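Local coordinates for glideosome-associated protein 50 (Plasmodium falciparum 3D7, PDB 3TGH) that forms part of the glideosome complex for gliding motility and host-cell invasion, and may attach it to the parasite's inner membrane complex, at residues K1-L9 with H129-S137; L268-C277 with K289-Y300. One frame throughout, in Å; residues are numbered along the deposited sequence.

Contact 1 (K1-L9 with H129-S137)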
# COMPACT_ATOMS: atom_id res chain seq x y z
N LYS A 1 -23.40 -5.01 -3.19
CA LYS A 1 -22.37 -5.51 -4.15
C LYS A 1 -21.52 -6.62 -3.53
O LYS A 1 -21.16 -6.55 -2.35
CB LYS A 1 -21.50 -4.36 -4.66
CG LYS A 1 -21.06 -3.35 -3.60
CD LYS A 1 -20.49 -2.09 -4.24
CE LYS A 1 -20.12 -1.04 -3.21
NZ LYS A 1 -19.64 0.22 -3.85
N CYS A 2 -21.19 -7.63 -4.34
CA CYS A 2 -20.54 -8.85 -3.86
C CYS A 2 -19.01 -8.83 -3.99
O CYS A 2 -18.37 -9.89 -4.02
CB CYS A 2 -21.10 -10.07 -4.60
SG CYS A 2 -22.88 -10.38 -4.33
N GLN A 3 -18.42 -7.64 -4.08
CA GLN A 3 -16.97 -7.49 -4.20
C GLN A 3 -16.46 -6.31 -3.37
O GLN A 3 -17.24 -5.44 -2.95
CB GLN A 3 -16.57 -7.28 -5.66
CG GLN A 3 -16.88 -8.46 -6.57
CD GLN A 3 -16.44 -8.23 -8.01
OE1 GLN A 3 -15.98 -7.15 -8.38
NE2 GLN A 3 -16.57 -9.27 -8.84
N LEU A 4 -15.16 -6.30 -3.13
CA LEU A 4 -14.46 -5.15 -2.55
C LEU A 4 -13.42 -4.71 -3.57
O LEU A 4 -12.60 -5.52 -4.01
CB LEU A 4 -13.80 -5.52 -1.23
CG LEU A 4 -13.15 -4.39 -0.41
CD1 LEU A 4 -12.66 -4.90 0.93
CD2 LEU A 4 -12.00 -3.74 -1.16
N ARG A 5 -13.46 -3.44 -3.95
CA ARG A 5 -12.57 -2.91 -4.98
C ARG A 5 -11.80 -1.70 -4.49
O ARG A 5 -12.38 -0.73 -3.98
CB ARG A 5 -13.38 -2.53 -6.21
CG ARG A 5 -14.02 -3.74 -6.87
CD ARG A 5 -14.67 -3.37 -8.17
NE ARG A 5 -15.14 -4.55 -8.90
CZ ARG A 5 -15.70 -4.52 -10.10
NH1 ARG A 5 -15.87 -3.36 -10.74
NH2 ARG A 5 -16.09 -5.65 -10.68
N PHE A 6 -10.48 -1.75 -4.69
CA PHE A 6 -9.60 -0.69 -4.27
C PHE A 6 -8.52 -0.48 -5.32
O PHE A 6 -8.30 -1.35 -6.16
CB PHE A 6 -9.03 -0.96 -2.87
CG PHE A 6 -8.02 -2.07 -2.80
CD1 PHE A 6 -6.66 -1.78 -2.87
CD2 PHE A 6 -8.42 -3.39 -2.64
CE1 PHE A 6 -5.71 -2.80 -2.78
CE2 PHE A 6 -7.47 -4.42 -2.56
CZ PHE A 6 -6.12 -4.11 -2.63
N ALA A 7 -7.92 0.70 -5.31
CA ALA A 7 -6.85 1.04 -6.24
C ALA A 7 -5.56 1.26 -5.47
O ALA A 7 -5.58 1.60 -4.29
CB ALA A 7 -7.22 2.29 -7.05
N SER A 8 -4.43 1.05 -6.15
CA SER A 8 -3.11 1.31 -5.60
C SER A 8 -2.40 2.34 -6.47
O SER A 8 -2.39 2.21 -7.70
CB SER A 8 -2.26 0.03 -5.58
OG SER A 8 -2.75 -0.91 -4.64
N LEU A 9 -1.80 3.34 -5.83
CA LEU A 9 -1.06 4.41 -6.50
C LEU A 9 0.21 4.71 -5.70
O LEU A 9 0.13 5.09 -4.54
CB LEU A 9 -1.92 5.66 -6.59
CG LEU A 9 -1.27 6.86 -7.30
CD1 LEU A 9 -1.18 6.61 -8.81
CD2 LEU A 9 -2.02 8.15 -6.98
N HIS A 129 -3.20 -0.69 10.71
CA HIS A 129 -4.01 -1.72 10.03
C HIS A 129 -5.41 -1.21 9.81
O HIS A 129 -5.85 -0.26 10.46
CB HIS A 129 -4.06 -2.99 10.87
CG HIS A 129 -4.43 -2.75 12.29
ND1 HIS A 129 -3.49 -2.63 13.29
CD2 HIS A 129 -5.63 -2.53 12.88
CE1 HIS A 129 -4.10 -2.40 14.44
NE2 HIS A 129 -5.40 -2.33 14.22
N TYR A 130 -6.10 -1.86 8.88
CA TYR A 130 -7.49 -1.58 8.55
C TYR A 130 -8.15 -2.93 8.24
O TYR A 130 -7.77 -3.62 7.30
CB TYR A 130 -7.57 -0.64 7.35
CG TYR A 130 -8.95 -0.46 6.76
CD1 TYR A 130 -9.99 0.08 7.51
CD2 TYR A 130 -9.21 -0.80 5.43
CE1 TYR A 130 -11.26 0.25 6.97
CE2 TYR A 130 -10.48 -0.63 4.87
CZ TYR A 130 -11.50 -0.10 5.65
OH TYR A 130 -12.75 0.07 5.10
N PHE A 131 -9.11 -3.32 9.07
CA PHE A 131 -9.83 -4.57 8.89
C PHE A 131 -11.21 -4.22 8.40
O PHE A 131 -11.86 -3.34 8.95
CB PHE A 131 -9.94 -5.33 10.21
CG PHE A 131 -8.70 -6.10 10.57
CD1 PHE A 131 -7.54 -5.45 10.94
CD2 PHE A 131 -8.72 -7.49 10.59
CE1 PHE A 131 -6.40 -6.16 11.28
CE2 PHE A 131 -7.58 -8.21 10.93
CZ PHE A 131 -6.42 -7.55 11.29
N THR A 132 -11.66 -4.92 7.36
CA THR A 132 -12.98 -4.68 6.80
C THR A 132 -13.60 -6.01 6.35
O THR A 132 -13.02 -7.08 6.54
CB THR A 132 -12.92 -3.65 5.65
OG1 THR A 132 -14.25 -3.27 5.28
CG2 THR A 132 -12.15 -4.21 4.44
N HIS A 133 -14.81 -5.92 5.80
CA HIS A 133 -15.53 -7.11 5.37
C HIS A 133 -16.55 -6.74 4.30
O HIS A 133 -16.92 -5.58 4.16
CB HIS A 133 -16.25 -7.75 6.55
CG HIS A 133 -17.25 -6.85 7.21
ND1 HIS A 133 -18.60 -6.93 6.96
CD2 HIS A 133 -17.09 -5.83 8.09
CE1 HIS A 133 -19.23 -6.01 7.66
NE2 HIS A 133 -18.34 -5.32 8.35
N PHE A 134 -16.98 -7.75 3.54
CA PHE A 134 -18.03 -7.58 2.55
C PHE A 134 -18.83 -8.87 2.40
O PHE A 134 -18.35 -9.94 2.75
CB PHE A 134 -17.46 -7.11 1.20
CG PHE A 134 -16.50 -8.09 0.56
CD1 PHE A 134 -16.93 -8.95 -0.44
CD2 PHE A 134 -15.16 -8.13 0.95
CE1 PHE A 134 -16.04 -9.84 -1.04
CE2 PHE A 134 -14.27 -9.03 0.35
CZ PHE A 134 -14.71 -9.88 -0.64
N THR A 135 -20.05 -8.74 1.88
CA THR A 135 -20.97 -9.87 1.73
C THR A 135 -20.86 -10.50 0.34
O THR A 135 -20.69 -9.79 -0.64
CB THR A 135 -22.44 -9.44 1.97
OG1 THR A 135 -22.53 -8.71 3.20
CG2 THR A 135 -23.35 -10.65 2.04
N VAL A 136 -20.96 -11.83 0.28
CA VAL A 136 -20.97 -12.56 -1.00
C VAL A 136 -22.13 -13.56 -1.04
O VAL A 136 -22.75 -13.85 -0.02
CB VAL A 136 -19.64 -13.32 -1.23
CG1 VAL A 136 -18.49 -12.34 -1.38
CG2 VAL A 136 -19.38 -14.30 -0.10
N SER A 137 -22.40 -14.09 -2.24
CA SER A 137 -23.49 -15.05 -2.45
C SER A 137 -22.98 -16.49 -2.52
O SER A 137 -21.79 -16.75 -2.32
CB SER A 137 -24.25 -14.72 -3.74
OG SER A 137 -24.79 -13.41 -3.70

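Contact 2 (L268-C277 with K289-Y300)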
# COMPACT_ATOMS: atom_id res chain seq x y z
N LEU A 268 6.05 -12.49 -13.46
CA LEU A 268 5.01 -12.83 -14.42
C LEU A 268 4.73 -11.67 -15.38
O LEU A 268 4.23 -11.87 -16.48
CB LEU A 268 3.72 -13.21 -13.69
CG LEU A 268 3.79 -14.45 -12.80
CD1 LEU A 268 2.49 -14.61 -12.02
CD2 LEU A 268 4.09 -15.69 -13.63
N PHE A 269 5.05 -10.46 -14.94
CA PHE A 269 4.79 -9.27 -15.71
C PHE A 269 5.65 -8.14 -15.19
O PHE A 269 5.81 -7.99 -13.97
CB PHE A 269 3.30 -8.88 -15.59
CG PHE A 269 3.01 -7.44 -15.90
CD1 PHE A 269 2.99 -6.99 -17.21
CD2 PHE A 269 2.75 -6.54 -14.88
CE1 PHE A 269 2.71 -5.66 -17.50
CE2 PHE A 269 2.48 -5.21 -15.16
CZ PHE A 269 2.46 -4.77 -16.48
N PHE A 270 6.20 -7.35 -16.10
CA PHE A 270 6.95 -6.15 -15.75
C PHE A 270 6.68 -5.07 -16.79
O PHE A 270 6.69 -5.34 -17.99
CB PHE A 270 8.45 -6.45 -15.71
CG PHE A 270 9.29 -5.26 -15.32
CD1 PHE A 270 9.78 -5.14 -14.03
CD2 PHE A 270 9.60 -4.27 -16.24
CE1 PHE A 270 10.56 -4.05 -13.65
CE2 PHE A 270 10.36 -3.18 -15.88
CZ PHE A 270 10.85 -3.06 -14.58
N SER A 271 6.48 -3.84 -16.32
CA SER A 271 6.36 -2.68 -17.21
C SER A 271 6.92 -1.43 -16.55
O SER A 271 6.69 -1.18 -15.37
CB SER A 271 4.90 -2.44 -17.57
OG SER A 271 4.76 -1.31 -18.41
N SER A 272 7.65 -0.64 -17.33
CA SER A 272 8.16 0.64 -16.86
C SER A 272 7.15 1.77 -17.09
O SER A 272 7.41 2.91 -16.74
CB SER A 272 9.49 0.97 -17.56
OG SER A 272 9.31 1.10 -18.96
N ASP A 273 5.98 1.44 -17.65
CA ASP A 273 4.93 2.44 -17.91
C ASP A 273 4.49 3.14 -16.62
O ASP A 273 4.39 2.51 -15.57
CB ASP A 273 3.69 1.80 -18.55
CG ASP A 273 3.90 1.43 -20.01
OD1 ASP A 273 5.05 1.41 -20.48
OD2 ASP A 273 2.88 1.16 -20.68
N ILE A 274 4.21 4.43 -16.72
CA ILE A 274 3.55 5.18 -15.66
C ILE A 274 2.12 4.66 -15.59
O ILE A 274 1.46 4.50 -16.62
CB ILE A 274 3.61 6.70 -15.93
CG1 ILE A 274 5.03 7.20 -15.70
CG2 ILE A 274 2.62 7.48 -15.05
CD1 ILE A 274 5.28 8.60 -16.18
N GLY A 275 1.65 4.36 -14.38
CA GLY A 275 0.35 3.74 -14.22
C GLY A 275 -0.05 3.48 -12.79
O GLY A 275 0.44 4.12 -11.86
N PHE A 276 -0.96 2.53 -12.61
CA PHE A 276 -1.51 2.21 -11.30
C PHE A 276 -2.19 0.85 -11.36
O PHE A 276 -2.28 0.25 -12.44
CB PHE A 276 -2.51 3.31 -10.88
CG PHE A 276 -3.67 3.49 -11.83
CD1 PHE A 276 -4.85 2.78 -11.67
CD2 PHE A 276 -3.58 4.39 -12.89
CE1 PHE A 276 -5.90 2.94 -12.56
CE2 PHE A 276 -4.62 4.57 -13.77
CZ PHE A 276 -5.79 3.84 -13.61
N CYS A 277 -2.67 0.37 -10.22
CA CYS A 277 -3.39 -0.90 -10.16
C CYS A 277 -4.80 -0.75 -9.64
O CYS A 277 -5.07 0.13 -8.81
CB CYS A 277 -2.69 -1.87 -9.23
SG CYS A 277 -1.10 -2.38 -9.78
N LYS A 289 -5.60 -5.63 -11.80
CA LYS A 289 -5.43 -5.08 -13.14
C LYS A 289 -4.39 -3.97 -13.13
O LYS A 289 -4.50 -2.99 -12.38
CB LYS A 289 -6.76 -4.56 -13.68
CG LYS A 289 -7.79 -5.64 -13.95
CD LYS A 289 -9.12 -5.03 -14.36
CE LYS A 289 -10.26 -6.05 -14.32
NZ LYS A 289 -11.58 -5.41 -14.61
N PHE A 290 -3.37 -4.14 -13.96
CA PHE A 290 -2.32 -3.14 -14.12
C PHE A 290 -2.68 -2.23 -15.28
O PHE A 290 -2.84 -2.69 -16.41
CB PHE A 290 -0.98 -3.82 -14.39
CG PHE A 290 -0.43 -4.56 -13.22
CD1 PHE A 290 -0.85 -5.86 -12.94
CD2 PHE A 290 0.51 -3.97 -12.39
CE1 PHE A 290 -0.36 -6.55 -11.84
CE2 PHE A 290 1.02 -4.65 -11.30
CZ PHE A 290 0.59 -5.94 -11.02
N VAL A 291 -2.80 -0.94 -15.00
CA VAL A 291 -3.25 0.04 -15.98
C VAL A 291 -2.10 0.95 -16.37
O VAL A 291 -1.42 1.53 -15.51
CB VAL A 291 -4.40 0.90 -15.42
CG1 VAL A 291 -4.87 1.90 -16.46
CG2 VAL A 291 -5.56 0.02 -14.96
N SER A 292 -1.87 1.07 -17.67
CA SER A 292 -0.86 1.95 -18.22
C SER A 292 -1.48 3.27 -18.67
O SER A 292 -2.48 3.28 -19.38
CB SER A 292 -0.14 1.29 -19.41
OG SER A 292 0.59 2.24 -20.15
N SER A 293 -0.85 4.37 -18.28
CA SER A 293 -1.28 5.72 -18.65
C SER A 293 -1.02 6.06 -20.12
O SER A 293 -1.43 7.13 -20.58
CB SER A 293 -0.56 6.76 -17.79
OG SER A 293 0.83 6.82 -18.09
N LYS A 294 -0.35 5.18 -20.84
CA LYS A 294 -0.05 5.42 -22.26
C LYS A 294 -1.35 5.69 -23.01
O LYS A 294 -1.48 6.70 -23.70
CB LYS A 294 0.69 4.23 -22.88
CG LYS A 294 1.69 4.62 -23.96
CD LYS A 294 3.10 4.80 -23.39
CE LYS A 294 3.83 3.48 -23.26
NZ LYS A 294 5.28 3.67 -23.00
N LYS A 295 -2.33 4.79 -22.85
CA LYS A 295 -3.68 5.02 -23.39
C LYS A 295 -4.79 4.47 -22.50
O LYS A 295 -5.89 4.16 -22.97
CB LYS A 295 -3.79 4.49 -24.82
CG LYS A 295 -3.18 3.11 -25.07
CD LYS A 295 -3.26 2.72 -26.55
CE LYS A 295 -2.37 3.59 -27.44
NZ LYS A 295 -2.50 3.24 -28.89
N GLY A 296 -4.51 4.37 -21.20
CA GLY A 296 -5.50 3.91 -20.22
C GLY A 296 -5.90 2.46 -20.42
O GLY A 296 -7.03 2.07 -20.15
N GLU A 297 -4.95 1.66 -20.89
CA GLU A 297 -5.19 0.26 -21.20
C GLU A 297 -4.74 -0.65 -20.04
O GLU A 297 -3.69 -0.42 -19.43
CB GLU A 297 -4.42 -0.08 -22.48
CG GLU A 297 -4.41 -1.53 -22.92
CD GLU A 297 -3.80 -1.70 -24.31
OE1 GLU A 297 -4.28 -1.05 -25.26
OE2 GLU A 297 -2.82 -2.47 -24.45
N VAL A 298 -5.56 -1.65 -19.73
CA VAL A 298 -5.17 -2.72 -18.82
C VAL A 298 -4.16 -3.59 -19.57
O VAL A 298 -4.52 -4.25 -20.55
CB VAL A 298 -6.38 -3.56 -18.36
CG1 VAL A 298 -5.93 -4.73 -17.51
CG2 VAL A 298 -7.39 -2.69 -17.60
N ILE A 299 -2.91 -3.57 -19.13
CA ILE A 299 -1.84 -4.28 -19.85
C ILE A 299 -1.48 -5.62 -19.21
O ILE A 299 -0.72 -6.40 -19.80
CB ILE A 299 -0.59 -3.40 -20.06
CG1 ILE A 299 -0.02 -2.86 -18.74
CG2 ILE A 299 -0.92 -2.25 -21.00
CD1 ILE A 299 1.36 -2.25 -18.89
N TYR A 300 -2.02 -5.89 -18.02
CA TYR A 300 -1.87 -7.20 -17.40
C TYR A 300 -2.95 -7.43 -16.35
O TYR A 300 -3.27 -6.52 -15.59
CB TYR A 300 -0.49 -7.37 -16.76
CG TYR A 300 -0.20 -8.81 -16.37
CD1 TYR A 300 0.11 -9.76 -17.34
CD2 TYR A 300 -0.24 -9.22 -15.05
CE1 TYR A 300 0.37 -11.09 -16.99
CE2 TYR A 300 0.02 -10.54 -14.69
CZ TYR A 300 0.32 -11.46 -15.66
OH TYR A 300 0.57 -12.76 -15.30

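Contact 1 (K1-L9 with H129-S137)
Two facing beta sheets of the metallophosphoesterase sandwich meet where Leu4 of strand 4-8 lies over Phe134 of strand 128-136. Leu4 CB sits 4.1 Å from the centroid of the Phe134 ring and 28° off the ring normal, which defines a CH-pi contact over the face. The two side chains cross at about a right angle, and Gln3 C covers the same face nearer Phe134 CD1. With CG between its backbone N and carbonyl carbon (chi1 62°), Phe134 holds its ring up against the N-terminal segment. Leu4 reaches past the ring to Thr132 and meets it tip to tip, CD1 to CG2 at 3.6 Å.

No hydrogen bond links 1-9 to 129-137, as expected for strands belonging to different layers of a sandwich: 4-8 lies inside one sheet, while 128-136 is an outermost strand of the other. Leu281 of strand 275-282, a neighbour of 4-8, touches both Leu4 and Phe134 and so continues the apolar interface.

Toward the chain terminus the contact becomes polar and more exposed. The backbones come nearest at Cys2 and Val136, whose CA atoms are 4.7 Å apart. Cys2 CA points a C-H at Thr135 O over 3.4 Å, with an angle of 157° at the hydrogen, and Cys2 O rests 3.6 Å from Val136 CG1. Cys2 SG lies against Ser137 OG at 3.6 Å. On the N-terminal segment itself, Arg5 turns the side of its guanidinium group to Gln3 OE1, and NE and NH2 both donate to that one oxygen, NE from 2.8 Å.

Contact 2 (L268-C277 with K289-Y300)
An antiparallel beta hairpin, strands 275-282 and 285-292, forms the close part of this contact. Its segment axes approach to 4.8 Å. Phe276 and Val291 make the hydrogen-bonded pair: Val291 N to Phe276 O spans 2.9 Å with a nearly straight N-H (170°), and Phe276 N returns a bond to Val291 O. On the face carrying these two side chains, Val291 CB lies over the Phe276 ring, 3.9 Å from its centroid. Helix 17-32 packs here through Phe26 and Phe29, each edge-to-face with Phe276.

The other face holds an aromatic cluster that bridges to the second sheet of the sandwich. The Phe269 and Tyr300 rings are nearly parallel, with planes at 2°, but slid so far apart that they hardly overlap. The two side chains run antiparallel, each laying its CB over the other's ring; the Phe269 CB and Tyr300 CB atoms both lie 3.5 Å from the opposing centroid. Ile299 CD1 meets the Phe269 ring at its edge. The Phe290 ring, oblique to Phe269, has Cys277 SG 3.5 Å from its CD2.

Looser contacts lie at the periphery. Exposed Leu268 touches Tyr300 OH through CB, and exposed Lys294, its chain bent, reaches Asp273 OD1 with NZ in a long salt bridge, its hydrogen bond weak at 3.4 Å. The neighbouring turn is held more firmly: Ser293 N and OG both donate to Ile274 O, N in the carbonyl plane and OG above it. Ser292 OG gives its proton to Asp273 OD2 at 2.6 Å, on the anti side of the carboxylate.

From the N terminus, the chain runs into strand 4-8, then passes through 119 intervening residues before strand 128-136 closes contact 1 between the two sheets. Contact 2 opens only later, at 268, and closes over an 11-residue gap, so the two follow in series and neither nests nor crosses. Their centres lie 22 Å apart, yet they adjoin: strand 4-8 neighbours strand 275-282, and Ser8 N probably hydrogen-bonds to Cys277 O at 2.9 Å. Both contacts span the sandwich, contact 1 reaching outer strand 128-136 of the second sheet and contact 2 its other outer strand, 267-271.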